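Cysteine desulfurase (Thermococcus onnurineus, PDB 5B89) probably catalyses the pyridoxal-phosphate-dependent removal of sulfur from L-cysteine, passing it to a sulfur carrier and leaving L-alanine. Local coordinates at residues L110-K122 with L247-L261. Numbering follows the deposited sequence.
Sequences LNLVALGLGHIFK and LYIREEFFDTFEPPL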
# COMPACT_ATOMS: atom_id res chain seq x y z
N LEU B 110 1.08 12.16 1.00
CA LEU B 110 0.84 13.58 0.68
C LEU B 110 -0.53 13.81 0.08
O LEU B 110 -1.20 14.77 0.42
CB LEU B 110 1.92 14.09 -0.28
CG LEU B 110 3.32 14.14 0.32
CD1 LEU B 110 4.40 14.34 -0.75
CD2 LEU B 110 3.50 15.20 1.42
N ASN B 111 -1.00 12.88 -0.72
CA ASN B 111 -2.38 12.96 -1.24
C ASN B 111 -3.35 12.91 -0.07
O ASN B 111 -4.35 13.62 -0.08
CB ASN B 111 -2.70 11.82 -2.20
CG ASN B 111 -2.29 12.16 -3.62
OD1 ASN B 111 -3.09 12.67 -4.45
ND2 ASN B 111 -1.04 11.84 -3.98
N LEU B 112 -3.12 12.03 0.92
CA LEU B 112 -4.02 11.95 2.09
C LEU B 112 -4.06 13.26 2.84
O LEU B 112 -5.14 13.63 3.35
CB LEU B 112 -3.65 10.80 3.01
CG LEU B 112 -3.82 9.41 2.43
CD1 LEU B 112 -3.33 8.46 3.52
CD2 LEU B 112 -5.23 9.14 1.98
N VAL B 113 -2.95 13.94 2.96
CA VAL B 113 -2.96 15.25 3.62
C VAL B 113 -3.88 16.19 2.87
O VAL B 113 -4.71 16.87 3.55
CB VAL B 113 -1.55 15.86 3.80
CG1 VAL B 113 -1.57 17.28 4.43
CG2 VAL B 113 -0.65 14.94 4.59
N ALA B 114 -3.68 16.30 1.58
CA ALA B 114 -4.50 17.27 0.80
C ALA B 114 -5.97 16.82 0.87
O ALA B 114 -6.87 17.76 1.05
CB ALA B 114 -4.02 17.30 -0.65
N LEU B 115 -6.32 15.54 0.76
CA LEU B 115 -7.71 15.14 0.77
C LEU B 115 -8.24 15.36 2.15
O LEU B 115 -9.39 15.87 2.22
CB LEU B 115 -7.79 13.66 0.43
CG LEU B 115 -7.49 13.34 -1.07
CD1 LEU B 115 -7.33 11.83 -1.27
CD2 LEU B 115 -8.58 13.84 -2.00
N GLY B 116 -7.52 15.07 3.21
CA GLY B 116 -8.02 15.20 4.55
C GLY B 116 -8.13 16.59 5.12
O GLY B 116 -8.81 16.78 6.08
N LEU B 117 -7.45 17.53 4.49
CA LEU B 117 -7.50 18.92 4.92
C LEU B 117 -8.26 19.80 3.95
O LEU B 117 -8.40 20.91 4.23
CB LEU B 117 -6.10 19.54 5.07
CG LEU B 117 -5.22 18.95 6.16
CD1 LEU B 117 -3.89 19.66 6.16
CD2 LEU B 117 -5.87 19.07 7.52
N GLY B 118 -8.72 19.28 2.84
CA GLY B 118 -9.39 20.11 1.85
C GLY B 118 -10.49 20.96 2.41
O GLY B 118 -10.66 22.08 2.02
N HIS B 119 -11.21 20.39 3.33
CA HIS B 119 -12.39 21.10 3.96
C HIS B 119 -12.00 22.34 4.72
O HIS B 119 -12.88 23.20 4.90
CB HIS B 119 -13.16 20.10 4.86
CG HIS B 119 -12.41 19.70 6.08
ND1 HIS B 119 -12.52 20.27 7.32
CD2 HIS B 119 -11.44 18.76 6.21
CE1 HIS B 119 -11.69 19.68 8.17
NE2 HIS B 119 -11.02 18.77 7.50
N ILE B 120 -10.73 22.54 5.12
CA ILE B 120 -10.38 23.71 5.91
C ILE B 120 -10.23 24.97 5.05
O ILE B 120 -10.18 26.06 5.61
CB ILE B 120 -9.09 23.53 6.74
CG1 ILE B 120 -7.79 23.58 5.91
CG2 ILE B 120 -9.15 22.25 7.52
CD1 ILE B 120 -6.50 23.64 6.76
N PHE B 121 -10.07 24.83 3.77
CA PHE B 121 -9.79 25.94 2.91
C PHE B 121 -11.00 26.71 2.44
O PHE B 121 -12.02 26.15 2.23
CB PHE B 121 -9.00 25.45 1.68
CG PHE B 121 -7.64 24.91 1.99
CD1 PHE B 121 -6.56 25.74 2.07
CD2 PHE B 121 -7.45 23.57 2.19
CE1 PHE B 121 -5.31 25.25 2.36
CE2 PHE B 121 -6.21 23.08 2.50
CZ PHE B 121 -5.15 23.94 2.60
N LYS B 122 -10.81 28.01 2.26
CA LYS B 122 -11.81 28.92 1.77
C LYS B 122 -11.28 29.51 0.48
O LYS B 122 -10.12 29.68 0.35
CB LYS B 122 -12.01 30.05 2.80
CG LYS B 122 -12.72 31.28 2.31
CD LYS B 122 -12.92 32.30 3.41
CE LYS B 122 -14.12 33.15 3.06
NZ LYS B 122 -14.69 34.06 4.08
N LEU B 247 2.83 8.38 7.15
CA LEU B 247 2.26 9.70 7.32
C LEU B 247 2.22 9.99 8.81
O LEU B 247 1.53 9.32 9.60
CB LEU B 247 0.91 9.84 6.71
CG LEU B 247 0.17 11.22 6.96
CD1 LEU B 247 0.99 12.30 6.41
CD2 LEU B 247 -1.23 11.15 6.41
N TYR B 248 2.97 11.04 9.22
CA TYR B 248 2.85 11.59 10.55
C TYR B 248 1.85 12.67 10.57
O TYR B 248 1.84 13.55 9.71
CB TYR B 248 4.21 12.20 10.96
CG TYR B 248 4.22 13.18 12.13
CD1 TYR B 248 4.11 12.73 13.43
CD2 TYR B 248 4.24 14.50 11.89
CE1 TYR B 248 4.17 13.59 14.46
CE2 TYR B 248 4.27 15.38 12.92
CZ TYR B 248 4.21 14.90 14.19
OH TYR B 248 4.24 15.76 15.35
N ILE B 249 0.94 12.55 11.54
CA ILE B 249 -0.12 13.54 11.83
C ILE B 249 0.00 13.99 13.23
O ILE B 249 -0.19 13.24 14.20
CB ILE B 249 -1.50 12.94 11.64
CG1 ILE B 249 -1.71 12.34 10.23
CG2 ILE B 249 -2.58 13.95 12.00
CD1 ILE B 249 -2.96 11.54 10.07
N ARG B 250 0.43 15.26 13.43
CA ARG B 250 0.53 15.74 14.82
C ARG B 250 -0.86 15.79 15.51
O ARG B 250 -1.86 16.09 14.91
CB ARG B 250 1.12 17.17 14.71
CG ARG B 250 1.46 17.78 16.07
CD ARG B 250 2.48 18.89 16.08
NE ARG B 250 1.81 19.97 15.58
CZ ARG B 250 1.23 20.94 16.33
NH1 ARG B 250 1.13 20.83 17.67
NH2 ARG B 250 0.70 22.02 15.70
N GLU B 251 -0.79 15.38 16.77
CA GLU B 251 -2.02 15.15 17.51
C GLU B 251 -3.00 16.30 17.58
O GLU B 251 -4.21 16.12 17.64
CB GLU B 251 -1.70 14.61 18.91
CG GLU B 251 -1.03 15.53 19.84
CD GLU B 251 -0.72 14.93 21.23
OE1 GLU B 251 -1.31 13.90 21.58
OE2 GLU B 251 0.13 15.51 21.90
N GLU B 252 -2.46 17.53 17.53
CA GLU B 252 -3.33 18.61 17.45
C GLU B 252 -4.28 18.66 16.28
O GLU B 252 -5.32 19.36 16.30
CB GLU B 252 -2.56 19.90 17.61
CG GLU B 252 -2.33 20.71 16.40
CD GLU B 252 -2.08 22.19 16.75
OE1 GLU B 252 -2.67 23.12 16.11
OE2 GLU B 252 -1.27 22.43 17.69
N PHE B 253 -4.04 17.90 15.17
CA PHE B 253 -4.92 17.77 14.08
C PHE B 253 -5.85 16.60 14.06
O PHE B 253 -6.63 16.47 13.12
CB PHE B 253 -4.05 17.75 12.75
CG PHE B 253 -3.34 19.06 12.57
CD1 PHE B 253 -3.95 20.13 11.90
CD2 PHE B 253 -2.12 19.23 13.17
CE1 PHE B 253 -3.27 21.36 11.81
CE2 PHE B 253 -1.50 20.46 13.09
CZ PHE B 253 -2.07 21.47 12.42
N PHE B 254 -5.88 15.81 15.15
CA PHE B 254 -6.82 14.65 15.14
C PHE B 254 -8.28 15.11 15.03
O PHE B 254 -9.06 14.36 14.50
CB PHE B 254 -6.60 13.83 16.37
CG PHE B 254 -5.29 13.11 16.47
CD1 PHE B 254 -4.38 12.94 15.38
CD2 PHE B 254 -4.88 12.49 17.65
CE1 PHE B 254 -3.26 12.16 15.54
CE2 PHE B 254 -3.74 11.75 17.79
CZ PHE B 254 -2.91 11.58 16.68
N ASP B 255 -8.65 16.30 15.52
CA ASP B 255 -10.09 16.78 15.44
C ASP B 255 -10.38 17.57 14.17
O ASP B 255 -11.44 18.11 14.02
CB ASP B 255 -10.41 17.71 16.67
CG ASP B 255 -10.53 16.95 17.99
OD1 ASP B 255 -10.76 15.72 17.96
OD2 ASP B 255 -10.35 17.58 19.07
N THR B 256 -9.42 17.70 13.26
CA THR B 256 -9.51 18.57 12.09
C THR B 256 -9.41 17.63 10.83
O THR B 256 -10.11 17.74 9.89
CB THR B 256 -8.31 19.58 12.02
OG1 THR B 256 -8.37 20.43 13.15
CG2 THR B 256 -8.31 20.44 10.71
N PHE B 257 -8.50 16.66 10.90
CA PHE B 257 -8.14 15.90 9.71
C PHE B 257 -9.17 14.86 9.39
O PHE B 257 -9.34 13.94 10.22
CB PHE B 257 -6.79 15.25 9.98
CG PHE B 257 -6.20 14.50 8.78
CD1 PHE B 257 -5.72 15.20 7.69
CD2 PHE B 257 -6.11 13.16 8.77
CE1 PHE B 257 -5.22 14.53 6.61
CE2 PHE B 257 -5.57 12.48 7.68
CZ PHE B 257 -5.17 13.19 6.60
N GLU B 258 -9.82 14.90 8.23
CA GLU B 258 -10.83 13.93 7.87
C GLU B 258 -10.23 12.72 7.23
O GLU B 258 -9.47 12.86 6.33
CB GLU B 258 -11.78 14.55 6.93
CG GLU B 258 -12.93 13.69 6.63
CD GLU B 258 -13.71 14.14 5.42
OE1 GLU B 258 -14.27 13.20 4.83
OE2 GLU B 258 -13.74 15.36 5.06
N PRO B 259 -10.40 11.53 7.79
CA PRO B 259 -9.79 10.35 7.16
C PRO B 259 -10.23 10.15 5.75
O PRO B 259 -11.44 9.92 5.52
CB PRO B 259 -10.20 9.21 8.04
CG PRO B 259 -11.25 9.70 8.92
CD PRO B 259 -11.18 11.17 9.03
N PRO B 260 -9.33 10.15 4.73
CA PRO B 260 -9.83 10.00 3.37
C PRO B 260 -10.27 8.61 3.05
O PRO B 260 -11.08 8.40 2.18
CB PRO B 260 -8.57 10.35 2.52
CG PRO B 260 -7.85 11.29 3.44
CD PRO B 260 -7.92 10.67 4.79
N LEU B 261 -9.65 7.61 3.69
CA LEU B 261 -9.92 6.19 3.45
C LEU B 261 -10.53 5.60 4.71
O LEU B 261 -9.93 5.61 5.82
CB LEU B 261 -8.66 5.40 3.08
CG LEU B 261 -7.83 5.99 1.95
CD1 LEU B 261 -6.54 5.22 1.77
CD2 LEU B 261 -8.58 6.08 0.66
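In the large, cofactor-binding domain of this fold-type I enzyme of the class-V aminotransferase family, the C-terminal half of helix 106-117 packs against strand 245-249 and the loop that follows it, Gly116 meeting Phe257 and Glu258. Having no side chain, Gly116 lets the loop come close: a CB here would clash with Phe257 CE1 and Glu258 O. Its carbonyl O accepts a nearly straight hydrogen bond from Glu258 N (3.0 Å, 167°), tying the backbone at Gly116 to the loop. Three residues further on, His119 NE2 gives a weak, bent hydrogen bond to Thr256 O (2.8 Å, 124°), which lies near the imidazole plane. Phe257 starts away from the helix, but a chi1 of -175° turns its ring back toward it; the ring edge meets Leu112 O (3.3 Å from CZ) and Leu117 CD2 (3.9 Å from CD1). Replacing Phe257 by an alanine is likely to open a gap beside Gly116 and leave Leu117 CD2 without its aromatic neighbour. The compact Pro260 ring fits between Leu112 and Leu115, its CB 3.6 Å from Leu112 CD2, while branched Leu247 and Val113 fill buried space between strand and helix (CD1 to CG2, 3.6 Å). Beyond, Phe229 of strand 229-233 packs on Val113, Leu117 and Phe257, and Pro260 of the second subunit on Leu115.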